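Probable zinc protease (Pseudomonas aeruginosa, PDB 4NNZ) is one subunit of a heterodimeric zinc protease of the M16 family, in which it probably takes part in metal-dependent peptide hydrolysis. Local coordinates at residues E230-R241 with P412-V423; T242-G250 with V312-Q320. All coordinates share one frame; numbering follows the deposited sequence.

Contact 1 of 2, residues E230-R241 with P412-V423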
ATOM      1  N   GLU A 230       9.023  13.409   2.850  1.00 45.69           N
ATOM      2  CA  GLU A 230       8.660  13.764   4.199  1.00 46.36           C
ATOM      3  C   GLU A 230       7.248  13.349   4.499  1.00 46.30           C
ATOM      4  O   GLU A 230       6.359  14.138   4.423  1.00 50.04           O
ATOM      5  CB  GLU A 230       8.826  15.243   4.421  1.00 46.93           C
ATOM      6  CG  GLU A 230      10.256  15.662   4.626  1.00 52.19           C
ATOM      7  CD  GLU A 230      10.435  17.154   4.774  1.00 52.00           C
ATOM      8  OE1 GLU A 230      10.740  17.802   3.782  1.00 51.91           O
ATOM      9  OE2 GLU A 230      10.305  17.686   5.875  1.00 50.33           O
ATOM     10  N   PRO A 231       7.025  12.100   4.862  1.00 45.31           N
ATOM     11  CA  PRO A 231       5.681  11.606   5.120  1.00 44.76           C
ATOM     12  C   PRO A 231       4.996  12.159   6.346  1.00 40.55           C
ATOM     13  O   PRO A 231       3.813  12.066   6.458  1.00 42.78           O
ATOM     14  CB  PRO A 231       5.895  10.106   5.243  1.00 44.22           C
ATOM     15  CG  PRO A 231       7.083   9.853   4.425  1.00 43.26           C
ATOM     16  CD  PRO A 231       7.962  10.982   4.773  1.00 47.78           C
ATOM     17  N   GLY A 232       5.738  12.734   7.253  1.00 43.00           N
ATOM     18  CA  GLY A 232       5.193  13.108   8.530  1.00 40.63           C
ATOM     19  C   GLY A 232       5.661  12.203   9.631  1.00 41.17           C
ATOM     20  O   GLY A 232       6.370  11.286   9.391  1.00 42.44           O
ATOM     21  N   GLU A 233       5.251  12.478  10.846  1.00 40.90           N
ATOM     22  CA  GLU A 233       5.724  11.773  12.002  1.00 41.63           C
ATOM     23  C   GLU A 233       4.709  10.737  12.343  1.00 39.01           C
ATOM     24  O   GLU A 233       3.608  11.064  12.630  1.00 39.76           O
ATOM     25  CB  GLU A 233       5.815  12.761  13.151  1.00 47.55           C
ATOM     26  CG  GLU A 233       6.881  12.525  14.205  1.00 52.91           C
ATOM     27  CD  GLU A 233       7.032  13.698  15.174  1.00 56.85           C
ATOM     28  OE1 GLU A 233       6.628  14.809  14.853  1.00 51.73           O
ATOM     29  OE2 GLU A 233       7.574  13.525  16.267  1.00 55.95           O
ATOM     30  N   ARG A 234       5.083   9.472  12.295  1.00 38.13           N
ATOM     31  CA  ARG A 234       4.184   8.391  12.626  1.00 37.62           C
ATOM     32  C   ARG A 234       4.692   7.683  13.844  1.00 36.87           C
ATOM     33  O   ARG A 234       5.778   7.259  13.851  1.00 39.25           O
ATOM     34  CB  ARG A 234       4.115   7.365  11.502  1.00 37.79           C
ATOM     35  CG  ARG A 234       3.709   7.873  10.148  1.00 35.68           C
ATOM     36  CD  ARG A 234       4.847   8.564   9.473  1.00 35.02           C
ATOM     37  NE  ARG A 234       5.441   7.715   8.488  1.00 35.57           N
ATOM     38  CZ  ARG A 234       6.587   7.955   7.910  1.00 34.74           C
ATOM     39  NH1 ARG A 234       7.272   9.021   8.202  1.00 34.32           N
ATOM     40  NH2 ARG A 234       7.018   7.136   7.019  1.00 36.27           N
ATOM     41  N   ARG A 235       3.876   7.550  14.862  1.00 37.40           N
ATOM     42  CA  ARG A 235       4.238   6.815  16.039  1.00 37.24           C
ATOM     43  C   ARG A 235       3.324   5.617  16.221  1.00 36.10           C
ATOM     44  O   ARG A 235       2.156   5.755  16.134  1.00 33.94           O
ATOM     45  CB  ARG A 235       4.184   7.742  17.234  1.00 37.11           C
ATOM     46  CG  ARG A 235       4.873   9.043  16.958  1.00 39.70           C
ATOM     47  CD  ARG A 235       4.882   9.978  18.127  1.00 40.30           C
ATOM     48  NE  ARG A 235       5.422   9.337  19.284  1.00 45.19           N
ATOM     49  CZ  ARG A 235       6.668   9.434  19.688  1.00 45.67           C
ATOM     50  NH1 ARG A 235       7.538  10.175  19.039  1.00 41.65           N
ATOM     51  NH2 ARG A 235       7.018   8.766  20.751  1.00 45.38           N
ATOM     52  N   LEU A 236       3.882   4.435  16.462  1.00 37.98           N
ATOM     53  CA  LEU A 236       3.111   3.203  16.645  1.00 36.78           C
ATOM     54  C   LEU A 236       3.267   2.628  18.015  1.00 36.10           C
ATOM     55  O   LEU A 236       4.298   2.700  18.577  1.00 35.08           O
ATOM     56  CB  LEU A 236       3.541   2.128  15.691  1.00 37.91           C
ATOM     57  CG  LEU A 236       2.830   2.059  14.388  1.00 40.07           C
ATOM     58  CD1 LEU A 236       3.300   3.237  13.598  1.00 43.68           C
ATOM     59  CD2 LEU A 236       3.214   0.784  13.703  1.00 41.82           C
ATOM     60  N   LYS A 237       2.202   2.079  18.551  1.00 38.47           N
ATOM     61  CA  LYS A 237       2.262   1.352  19.781  1.00 39.80           C
ATOM     62  C   LYS A 237       1.681  -0.008  19.579  1.00 41.62           C
ATOM     63  O   LYS A 237       0.564  -0.122  19.205  1.00 42.97           O
ATOM     64  CB  LYS A 237       1.463   2.066  20.836  1.00 46.10           C
ATOM     65  CG  LYS A 237       1.990   1.814  22.219  1.00 48.58           C
ATOM     66  CD  LYS A 237       1.161   2.491  23.264  1.00 51.24           C
ATOM     67  CE  LYS A 237       1.691   3.870  23.510  1.00 57.27           C
ATOM     68  NZ  LYS A 237       1.606   4.281  24.934  1.00 62.31           N
ATOM     69  N   LEU A 238       2.459  -1.043  19.811  1.00 43.43           N
ATOM     70  CA  LEU A 238       2.006  -2.393  19.638  1.00 40.35           C
ATOM     71  C   LEU A 238       2.243  -3.234  20.849  1.00 40.37           C
ATOM     72  O   LEU A 238       3.307  -3.248  21.375  1.00 36.15           O
ATOM     73  CB  LEU A 238       2.736  -3.038  18.502  1.00 41.23           C
ATOM     74  CG  LEU A 238       2.530  -2.455  17.142  1.00 46.00           C
ATOM     75  CD1 LEU A 238       3.779  -2.652  16.321  1.00 43.93           C
ATOM     76  CD2 LEU A 238       1.351  -3.165  16.531  1.00 48.54           C
ATOM     77  N   TYR A 239       1.236  -3.976  21.240  1.00 43.10           N
ATOM     78  CA  TYR A 239       1.357  -4.881  22.336  1.00 45.37           C
ATOM     79  C   TYR A 239       1.457  -6.287  21.814  1.00 47.85           C
ATOM     80  O   TYR A 239       0.628  -6.747  21.083  1.00 50.09           O
ATOM     81  CB  TYR A 239       0.153  -4.748  23.222  1.00 45.99           C
ATOM     82  CG  TYR A 239       0.088  -3.439  23.925  1.00 42.91           C
ATOM     83  CD1 TYR A 239       0.759  -3.244  25.094  1.00 40.34           C
ATOM     84  CD2 TYR A 239      -0.636  -2.407  23.415  1.00 38.46           C
ATOM     85  CE1 TYR A 239       0.706  -2.061  25.739  1.00 40.21           C
ATOM     86  CE2 TYR A 239      -0.693  -1.218  24.056  1.00 40.51           C
ATOM     87  CZ  TYR A 239      -0.017  -1.055  25.223  1.00 42.58           C
ATOM     88  OH  TYR A 239      -0.062   0.129  25.861  1.00 42.35           O
ATOM     89  N   VAL A 240       2.512  -6.964  22.197  1.00 49.92           N
ATOM     90  CA  VAL A 240       2.811  -8.255  21.658  1.00 48.09           C
ATOM     91  C   VAL A 240       3.290  -9.161  22.735  1.00 46.64           C
ATOM     92  O   VAL A 240       3.553  -8.751  23.827  1.00 48.26           O
ATOM     93  CB  VAL A 240       3.881  -8.183  20.608  1.00 45.66           C
ATOM     94  CG1 VAL A 240       3.293  -7.665  19.339  1.00 46.67           C
ATOM     95  CG2 VAL A 240       4.991  -7.297  21.072  1.00 44.26           C
ATOM     96  N   ARG A 241       3.381 -10.417  22.401  1.00 47.88           N
ATOM     97  CA  ARG A 241       3.766 -11.406  23.342  1.00 50.69           C
ATOM     98  C   ARG A 241       5.265 -11.427  23.425  1.00 49.63           C
ATOM     99  O   ARG A 241       5.901 -12.272  22.897  1.00 50.55           O
ATOM    100  CB  ARG A 241       3.237 -12.737  22.883  1.00 55.21           C
ATOM    101  CG  ARG A 241       2.101 -13.219  23.727  1.00 63.98           C
ATOM    102  CD  ARG A 241       0.774 -13.303  23.022  1.00 68.83           C
ATOM    103  NE  ARG A 241      -0.097 -14.200  23.774  1.00 83.28           N
ATOM    104  CZ  ARG A 241      -1.249 -13.863  24.352  1.00 88.69           C
ATOM    105  NH1 ARG A 241      -1.728 -12.633  24.261  1.00 87.05           N
ATOM    106  NH2 ARG A 241      -1.935 -14.777  25.015  1.00 86.74           N
ATOM    107  N   PRO A 412      12.029  14.777  12.236  1.00 39.87           N
ATOM    108  CA  PRO A 412      10.836  14.088  12.683  1.00 39.70           C
ATOM    109  C   PRO A 412       9.879  13.873  11.564  1.00 38.52           C
ATOM    110  O   PRO A 412       9.094  12.998  11.636  1.00 41.86           O
ATOM    111  CB  PRO A 412      10.264  15.025  13.703  1.00 39.28           C
ATOM    112  CG  PRO A 412      11.426  15.690  14.263  1.00 41.55           C
ATOM    113  CD  PRO A 412      12.426  15.811  13.182  1.00 42.21           C
ATOM    114  N   SER A 413       9.963  14.665  10.529  1.00 39.40           N
ATOM    115  CA  SER A 413       9.095  14.519   9.389  1.00 37.89           C
ATOM    116  C   SER A 413       9.351  13.262   8.627  1.00 35.41           C
ATOM    117  O   SER A 413       8.575  12.897   7.824  1.00 36.83           O
ATOM    118  CB  SER A 413       9.175  15.714   8.471  1.00 36.66           C
ATOM    119  OG  SER A 413      10.481  15.971   8.087  1.00 36.77           O
ATOM    120  N   ARG A 414      10.470  12.630   8.868  1.00 35.38           N
ATOM    121  CA  ARG A 414      10.829  11.452   8.140  1.00 35.87           C
ATOM    122  C   ARG A 414      10.766  10.215   8.985  1.00 33.65           C
ATOM    123  O   ARG A 414      11.144   9.186   8.562  1.00 31.08           O
ATOM    124  CB  ARG A 414      12.218  11.615   7.575  1.00 36.12           C
ATOM    125  CG  ARG A 414      12.320  12.679   6.535  1.00 37.45           C
ATOM    126  CD  ARG A 414      13.733  13.128   6.339  1.00 36.55           C
ATOM    127  NE  ARG A 414      13.876  13.815   5.085  1.00 40.34           N
ATOM    128  CZ  ARG A 414      13.701  15.109   4.913  1.00 39.02           C
ATOM    129  NH1 ARG A 414      13.398  15.864   5.916  1.00 42.08           N
ATOM    130  NH2 ARG A 414      13.851  15.641   3.737  1.00 39.50           N
ATOM    131  N   LEU A 415      10.271  10.354  10.185  1.00 34.20           N
ATOM    132  CA  LEU A 415      10.340   9.336  11.177  1.00 34.78           C
ATOM    133  C   LEU A 415       9.095   8.496  11.349  1.00 36.74           C
ATOM    134  O   LEU A 415       8.025   9.014  11.437  1.00 37.05           O
ATOM    135  CB  LEU A 415      10.671   9.981  12.504  1.00 35.28           C
ATOM    136  CG  LEU A 415      10.530   9.129  13.740  1.00 37.54           C
ATOM    137  CD1 LEU A 415      11.675   8.160  13.811  1.00 37.85           C
ATOM    138  CD2 LEU A 415      10.516   9.994  14.956  1.00 38.82           C
ATOM    139  N   THR A 416       9.276   7.186  11.386  1.00 35.93           N
ATOM    140  CA  THR A 416       8.320   6.242  11.898  1.00 34.87           C
ATOM    141  C   THR A 416       8.939   5.625  13.123  1.00 36.52           C
ATOM    142  O   THR A 416       9.983   5.069  13.068  1.00 34.66           O
ATOM    143  CB  THR A 416       8.053   5.107  10.922  1.00 34.35           C
ATOM    144  OG1 THR A 416       7.888   5.615   9.622  1.00 33.58           O
ATOM    145  CG2 THR A 416       6.840   4.399  11.273  1.00 34.92           C
ATOM    146  N   LEU A 417       8.273   5.758  14.239  1.00 36.85           N
ATOM    147  CA  LEU A 417       8.741   5.218  15.480  1.00 37.77           C
ATOM    148  C   LEU A 417       7.716   4.271  16.051  1.00 38.27           C
ATOM    149  O   LEU A 417       6.577   4.587  16.104  1.00 38.32           O
ATOM    150  CB  LEU A 417       9.006   6.340  16.461  1.00 37.18           C
ATOM    151  CG  LEU A 417       9.290   5.947  17.887  1.00 36.13           C
ATOM    152  CD1 LEU A 417      10.145   6.966  18.558  1.00 39.17           C
ATOM    153  CD2 LEU A 417       8.024   5.736  18.655  1.00 38.57           C
ATOM    154  N   ALA A 418       8.138   3.097  16.474  1.00 37.14           N
ATOM    155  CA  ALA A 418       7.226   2.153  17.071  1.00 37.32           C
ATOM    156  C   ALA A 418       7.645   1.622  18.420  1.00 36.12           C
ATOM    157  O   ALA A 418       8.742   1.232  18.575  1.00 38.10           O
ATOM    158  CB  ALA A 418       6.993   1.013  16.131  1.00 38.95           C
ATOM    159  N   GLN A 419       6.735   1.572  19.375  1.00 36.06           N
ATOM    160  CA  GLN A 419       7.002   0.981  20.661  1.00 35.21           C
ATOM    161  C   GLN A 419       6.420  -0.397  20.674  1.00 34.78           C
ATOM    162  O   GLN A 419       5.272  -0.574  20.405  1.00 35.29           O
ATOM    163  CB  GLN A 419       6.390   1.812  21.779  1.00 37.80           C
ATOM    164  CG  GLN A 419       6.734   3.280  21.684  1.00 42.34           C
ATOM    165  CD  GLN A 419       6.515   4.085  22.940  1.00 42.39           C
ATOM    166  OE1 GLN A 419       5.607   3.866  23.698  1.00 44.96           O
ATOM    167  NE2 GLN A 419       7.346   5.059  23.130  1.00 49.19           N
ATOM    168  N   VAL A 420       7.240  -1.379  20.957  1.00 34.66           N
ATOM    169  CA  VAL A 420       6.741  -2.708  21.029  1.00 34.87           C
ATOM    170  C   VAL A 420       6.693  -3.104  22.462  1.00 34.49           C
ATOM    171  O   VAL A 420       7.687  -3.183  23.102  1.00 36.13           O
ATOM    172  CB  VAL A 420       7.642  -3.667  20.288  1.00 39.08           C
ATOM    173  CG1 VAL A 420       6.994  -5.012  20.185  1.00 41.53           C
ATOM    174  CG2 VAL A 420       7.974  -3.132  18.929  1.00 40.36           C
ATOM    175  N   LEU A 421       5.509  -3.326  22.963  1.00 34.88           N
ATOM    176  CA  LEU A 421       5.354  -3.527  24.360  1.00 37.31           C
ATOM    177  C   LEU A 421       4.822  -4.855  24.733  1.00 38.67           C
ATOM    178  O   LEU A 421       4.071  -5.449  24.030  1.00 35.34           O
ATOM    179  CB  LEU A 421       4.474  -2.456  24.952  1.00 40.46           C
ATOM    180  CG  LEU A 421       5.077  -1.080  24.916  1.00 39.82           C
ATOM    181  CD1 LEU A 421       4.016  -0.091  25.278  1.00 42.72           C
ATOM    182  CD2 LEU A 421       6.205  -0.983  25.886  1.00 40.33           C
ATOM    183  N   PRO A 422       5.186  -5.301  25.913  1.00 44.41           N
ATOM    184  CA  PRO A 422       4.711  -6.568  26.427  1.00 46.05           C
ATOM    185  C   PRO A 422       3.314  -6.479  26.892  1.00 45.86           C
ATOM    186  O   PRO A 422       2.975  -5.527  27.510  1.00 47.65           O
ATOM    187  CB  PRO A 422       5.598  -6.808  27.626  1.00 46.75           C
ATOM    188  CG  PRO A 422       6.302  -5.557  27.876  1.00 48.07           C
ATOM    189  CD  PRO A 422       6.421  -4.893  26.574  1.00 45.52           C
ATOM    190  N   VAL A 423       2.517  -7.480  26.609  1.00 50.76           N
ATOM    191  CA  VAL A 423       1.195  -7.547  27.161  1.00 55.74           C
ATOM    192  C   VAL A 423       1.060  -8.655  28.199  1.00 59.06           C
ATOM    193  O   VAL A 423       1.865  -8.786  29.113  1.00 61.12           O
ATOM    194  CB  VAL A 423       0.148  -7.749  26.075  1.00 55.86           C
ATOM    195  CG1 VAL A 423       0.387  -9.019  25.320  1.00 54.00           C
ATOM    196  CG2 VAL A 423      -1.213  -7.795  26.700  1.00 62.27           C
TER

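Contact 2 of 2, residues T242-G250 with V312-Q320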
ATOM      1  N   THR A 242       5.822 -10.436  24.075  1.00 49.29           N
ATOM      2  CA  THR A 242       7.244 -10.331  24.177  1.00 55.21           C
ATOM      3  C   THR A 242       7.534 -10.078  25.634  1.00 55.95           C
ATOM      4  O   THR A 242       6.651  -9.727  26.359  1.00 56.33           O
ATOM      5  CB  THR A 242       7.789  -9.189  23.314  1.00 57.53           C
ATOM      6  OG1 THR A 242       9.130  -8.907  23.705  1.00 58.60           O
ATOM      7  CG2 THR A 242       6.984  -7.951  23.493  1.00 56.24           C
ATOM      8  N   GLN A 243       8.751 -10.308  26.073  1.00 56.68           N
ATOM      9  CA  GLN A 243       9.076 -10.024  27.437  1.00 63.43           C
ATOM     10  C   GLN A 243       9.797  -8.739  27.588  1.00 58.22           C
ATOM     11  O   GLN A 243       9.822  -8.176  28.644  1.00 61.15           O
ATOM     12  CB  GLN A 243       9.916 -11.140  28.016  1.00 69.16           C
ATOM     13  CG  GLN A 243       9.342 -11.677  29.300  1.00 74.56           C
ATOM     14  CD  GLN A 243       7.863 -11.920  29.194  1.00 83.79           C
ATOM     15  OE1 GLN A 243       7.045 -11.169  29.715  1.00 85.04           O
ATOM     16  NE2 GLN A 243       7.514 -12.965  28.498  1.00 91.14           N
ATOM     17  N   LEU A 244      10.402  -8.278  26.521  1.00 59.26           N
ATOM     18  CA  LEU A 244      11.172  -7.058  26.585  1.00 60.15           C
ATOM     19  C   LEU A 244      10.652  -5.910  25.733  1.00 55.78           C
ATOM     20  O   LEU A 244      10.553  -5.993  24.531  1.00 56.92           O
ATOM     21  CB  LEU A 244      12.613  -7.359  26.222  1.00 62.22           C
ATOM     22  CG  LEU A 244      13.453  -8.005  27.312  1.00 65.50           C
ATOM     23  CD1 LEU A 244      14.912  -7.937  26.957  1.00 62.04           C
ATOM     24  CD2 LEU A 244      13.225  -7.335  28.639  1.00 64.46           C
ATOM     25  N   PRO A 245      10.394  -4.793  26.353  1.00 52.12           N
ATOM     26  CA  PRO A 245       9.975  -3.601  25.635  1.00 54.02           C
ATOM     27  C   PRO A 245      11.062  -3.094  24.729  1.00 53.31           C
ATOM     28  O   PRO A 245      12.190  -3.160  25.103  1.00 55.64           O
ATOM     29  CB  PRO A 245       9.764  -2.609  26.744  1.00 53.05           C
ATOM     30  CG  PRO A 245       9.399  -3.431  27.898  1.00 54.87           C
ATOM     31  CD  PRO A 245      10.149  -4.699  27.783  1.00 52.87           C
ATOM     32  N   ASN A 246      10.735  -2.598  23.553  1.00 49.31           N
ATOM     33  CA  ASN A 246      11.758  -2.123  22.651  1.00 45.12           C
ATOM     34  C   ASN A 246      11.310  -1.088  21.654  1.00 41.56           C
ATOM     35  O   ASN A 246      10.157  -0.933  21.397  1.00 41.21           O
ATOM     36  CB  ASN A 246      12.463  -3.283  21.980  1.00 49.68           C
ATOM     37  CG  ASN A 246      11.590  -4.011  21.008  1.00 49.85           C
ATOM     38  OD1 ASN A 246      10.644  -4.646  21.387  1.00 49.74           O
ATOM     39  ND2 ASN A 246      11.915  -3.906  19.739  1.00 51.58           N
ATOM     40  N   LEU A 247      12.266  -0.370  21.111  1.00 38.65           N
ATOM     41  CA  LEU A 247      12.012   0.785  20.316  1.00 37.88           C
ATOM     42  C   LEU A 247      12.536   0.600  18.938  1.00 38.45           C
ATOM     43  O   LEU A 247      13.615   0.142  18.762  1.00 40.32           O
ATOM     44  CB  LEU A 247      12.687   1.989  20.937  1.00 36.80           C
ATOM     45  CG  LEU A 247      12.242   3.337  20.411  1.00 36.84           C
ATOM     46  CD1 LEU A 247      10.810   3.596  20.763  1.00 38.27           C
ATOM     47  CD2 LEU A 247      13.103   4.409  20.985  1.00 38.31           C
ATOM     48  N   ILE A 248      11.746   0.963  17.954  1.00 37.61           N
ATOM     49  CA  ILE A 248      12.188   0.949  16.597  1.00 34.46           C
ATOM     50  C   ILE A 248      12.013   2.328  16.029  1.00 33.44           C
ATOM     51  O   ILE A 248      10.974   2.862  16.096  1.00 32.03           O
ATOM     52  CB  ILE A 248      11.339  -0.021  15.785  1.00 35.79           C
ATOM     53  CG1 ILE A 248      11.114  -1.298  16.563  1.00 36.80           C
ATOM     54  CG2 ILE A 248      11.961  -0.292  14.435  1.00 35.96           C
ATOM     55  CD1 ILE A 248      10.604  -2.440  15.738  1.00 39.18           C
ATOM     56  N   MET A 249      13.057   2.902  15.475  1.00 37.77           N
ATOM     57  CA  MET A 249      12.953   4.159  14.764  1.00 38.15           C
ATOM     58  C   MET A 249      13.436   4.038  13.341  1.00 37.27           C
ATOM     59  O   MET A 249      14.491   3.546  13.100  1.00 42.46           O
ATOM     60  CB  MET A 249      13.758   5.220  15.462  1.00 39.09           C
ATOM     61  CG  MET A 249      13.205   5.605  16.805  1.00 41.23           C
ATOM     62  SD  MET A 249      14.312   6.631  17.732  1.00 46.41           S
ATOM     63  CE  MET A 249      14.207   8.167  16.870  1.00 44.71           C
ATOM     64  N   GLY A 250      12.655   4.495  12.394  1.00 40.07           N
ATOM     65  CA  GLY A 250      13.050   4.453  11.007  1.00 36.10           C
ATOM     66  C   GLY A 250      12.972   5.786  10.321  1.00 34.00           C
ATOM     67  O   GLY A 250      12.055   6.480  10.517  1.00 35.10           O
ATOM     68  N   VAL A 312      17.413   2.590   9.979  1.00 37.17           N
ATOM     69  CA  VAL A 312      16.748   2.021  11.115  1.00 36.40           C
ATOM     70  C   VAL A 312      17.532   1.942  12.398  1.00 35.11           C
ATOM     71  O   VAL A 312      18.667   1.634  12.420  1.00 36.22           O
ATOM     72  CB  VAL A 312      16.163   0.654  10.774  1.00 35.04           C
ATOM     73  CG1 VAL A 312      15.401   0.101  11.938  1.00 36.47           C
ATOM     74  CG2 VAL A 312      15.225   0.792   9.621  1.00 33.33           C
ATOM     75  N   LEU A 313      16.870   2.239  13.485  1.00 37.15           N
ATOM     76  CA  LEU A 313      17.465   2.170  14.786  1.00 38.78           C
ATOM     77  C   LEU A 313      16.692   1.226  15.677  1.00 41.28           C
ATOM     78  O   LEU A 313      15.499   1.195  15.664  1.00 41.60           O
ATOM     79  CB  LEU A 313      17.500   3.543  15.404  1.00 39.97           C
ATOM     80  CG  LEU A 313      18.695   4.364  14.996  1.00 40.93           C
ATOM     81  CD1 LEU A 313      18.329   5.357  13.931  1.00 41.84           C
ATOM     82  CD2 LEU A 313      19.284   5.054  16.191  1.00 42.53           C
ATOM     83  N   SER A 314      17.410   0.424  16.427  1.00 41.21           N
ATOM     84  CA  SER A 314      16.807  -0.482  17.359  1.00 41.06           C
ATOM     85  C   SER A 314      17.450  -0.424  18.733  1.00 40.23           C
ATOM     86  O   SER A 314      18.632  -0.568  18.849  1.00 39.93           O
ATOM     87  CB  SER A 314      16.957  -1.859  16.806  1.00 40.08           C
ATOM     88  OG  SER A 314      15.763  -2.527  16.880  1.00 44.87           O
ATOM     89  N   ALA A 315      16.677  -0.217  19.766  1.00 39.74           N
ATOM     90  CA  ALA A 315      17.234  -0.250  21.085  1.00 40.19           C
ATOM     91  C   ALA A 315      16.276  -0.886  22.019  1.00 40.70           C
ATOM     92  O   ALA A 315      15.114  -0.783  21.842  1.00 42.29           O
ATOM     93  CB  ALA A 315      17.561   1.143  21.549  1.00 38.22           C
ATOM     94  N   THR A 316      16.781  -1.543  23.023  1.00 43.86           N
ATOM     95  CA  THR A 316      15.942  -2.035  24.064  1.00 45.74           C
ATOM     96  C   THR A 316      16.410  -1.352  25.323  1.00 44.98           C
ATOM     97  O   THR A 316      17.564  -1.042  25.453  1.00 45.40           O
ATOM     98  CB  THR A 316      15.953  -3.560  24.143  1.00 46.79           C
ATOM     99  OG1 THR A 316      17.178  -3.995  24.691  1.00 51.80           O
ATOM    100  CG2 THR A 316      15.836  -4.141  22.796  1.00 48.43           C
ATOM    101  N   PRO A 317      15.514  -1.024  26.219  1.00 44.10           N
ATOM    102  CA  PRO A 317      15.856  -0.210  27.375  1.00 49.59           C
ATOM    103  C   PRO A 317      16.580  -0.950  28.467  1.00 51.30           C
ATOM    104  O   PRO A 317      16.410  -2.134  28.557  1.00 52.27           O
ATOM    105  CB  PRO A 317      14.513   0.298  27.848  1.00 45.51           C
ATOM    106  CG  PRO A 317      13.554  -0.685  27.382  1.00 46.45           C
ATOM    107  CD  PRO A 317      14.093  -1.333  26.166  1.00 46.61           C
ATOM    108  N   ASN A 318      17.343  -0.260  29.293  1.00 52.41           N
ATOM    109  CA  ASN A 318      18.025  -0.939  30.352  1.00 56.26           C
ATOM    110  C   ASN A 318      16.973  -1.081  31.386  1.00 58.35           C
ATOM    111  O   ASN A 318      16.678  -0.187  32.116  1.00 59.25           O
ATOM    112  CB  ASN A 318      19.171  -0.102  30.897  1.00 55.67           C
ATOM    113  CG  ASN A 318      19.777  -0.684  32.155  1.00 55.47           C
ATOM    114  OD1 ASN A 318      19.247  -1.590  32.745  1.00 54.58           O
ATOM    115  ND2 ASN A 318      20.889  -0.159  32.560  1.00 55.29           N
ATOM    116  N   VAL A 319      16.377  -2.248  31.401  1.00 62.71           N
ATOM    117  CA  VAL A 319      15.295  -2.562  32.291  1.00 70.79           C
ATOM    118  C   VAL A 319      15.697  -2.594  33.742  1.00 74.95           C
ATOM    119  O   VAL A 319      14.888  -2.356  34.607  1.00 73.22           O
ATOM    120  CB  VAL A 319      14.618  -3.849  31.879  1.00 74.16           C
ATOM    121  CG1 VAL A 319      13.500  -4.171  32.825  1.00 79.71           C
ATOM    122  CG2 VAL A 319      14.066  -3.690  30.490  1.00 72.05           C
ATOM    123  N   GLN A 320      16.954  -2.895  33.994  1.00 77.40           N
ATOM    124  CA  GLN A 320      17.452  -2.991  35.339  1.00 79.39           C
ATOM    125  C   GLN A 320      17.348  -1.662  36.037  1.00 74.76           C
ATOM    126  O   GLN A 320      17.036  -1.592  37.198  1.00 76.79           O
ATOM    127  CB  GLN A 320      18.894  -3.452  35.333  1.00 86.51           C
ATOM    128  CG  GLN A 320      19.138  -4.749  34.595  1.00 84.15           C
ATOM    129  CD  GLN A 320      20.601  -5.097  34.551  1.00 90.12           C
ATOM    130  OE1 GLN A 320      21.462  -4.254  34.813  1.00 81.83           O
ATOM    131  NE2 GLN A 320      20.897  -6.339  34.227  1.00 85.42           N
TER

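Contact 1 of 2, residues E230-R241 with P412-V423
E233-V240 and L415-P422 run side by side as parallel strands, their axes 14° apart and 4.5 Å from each other at the closest point, with backbone bonds alternating between the two strands, from R234 N on L415 O to V423 N on V240 O. Just before the strands, the S413 hydroxyl donates a hydrogen bond to E230 OE2, 2.8 Å from OG and met on the anti side of the carboxylate. That carboxylate also stacks on the R414 guanidinium, the planes 17° apart; the pairing is one of charge alone, as no N-H points at the oxygen, and R414 NH1 bonds instead to T411. R234 is bent at chi2 (78°) and again at chi3, which folds its guanidinium back so that NH1 reaches G232 O at 2.7 Å. P231 CB covers one face of this group and T416 OG1 sits over the opposite one, while NH2 bonds to N252. On the other side of the sheet, R235 lays its guanidinium over L417 CD2 (3.8 Å from NH2) and forms a salt bridge with E329. Further along, Y239 CD1 lies beside L421 CB at 3.8 Å. Residues E233-K237 also pair antiparallel with a strand of the second subunit, another copy of this protein. The contact is thus the parallel pair at one edge of this chain's mixed M16-family sheet, which runs on across the subunit interface.

Contact 2 of 2, residues T242-G250 with V312-Q320
M249 O accepts the backbone N-H of L313, with 2.7 Å between M249 O and L313 N. V312 CA adds a C-H...O contact to the same oxygen at 3.4 Å. This is antiparallel beta pairing inside the mixed sheet of the M16 domain: N246-G250 and V312-P317 run at 168° to each other, and M249 with L313 and L247 with A315 are the hydrogen-bonded pairs. In the second of these, A315 N returns a bond to L247 O at 3.2 Å.

L247, M249, L313 and A315 project from one face of the sheet. Helix 325-341 packs on that face, with V328 against L247 and A315 and L332 against L313. M249 CB and L313 CB meet across the strands at 4.1 Å, but the rest of the methionine leads away: CG stands anti to the carbonyl carbon (chi1 -68°), and the side chain touches L417 on the strand beyond. I248, S314 and V312 occupy the other face, where I248 CG2 lies diagonally across from V312 CG1 at 4.3 Å.

Toward the loop end, the contact passes to side chains. N246 CB packs on T316 CG2 at 3.6 Å, and next to it P245 CB lies 4.3 Å from P317 CG. Past the strands, the L244 and V319 side chains cross, touching at L244 CD2 and V319 CG2, 4.2 Å apart, a single methyl-to-methyl contact. The turn that carries L244 is shaped by T242, whose OG1 accepts the L244 N-H at 3.2 Å and so closes an ST turn.

In the fold
Contacts 1 and 2 belong to one mixed sheet, five strands wide within this chain, and are joined by the pairing of 415-422 with 246-253; their centres are about 11 Å apart. Strands 233-240 and 246-253 follow each other in the chain but are not neighbours in the sheet: the C-terminal strand 415-422 lies between them. It is joined to contact 2 by probable hydrogen bonds from G250 N to T416 O (2.8 Å) and from A418 N to I248 O (2.9 Å). At the loop end, P422 CD packs on P245 CG at 3.6 Å. The strand order resembles that of the chain's other sheet, where 190-196 likewise lies between 17-22 and 28-35, consistent with the two related halves of M16 proteins.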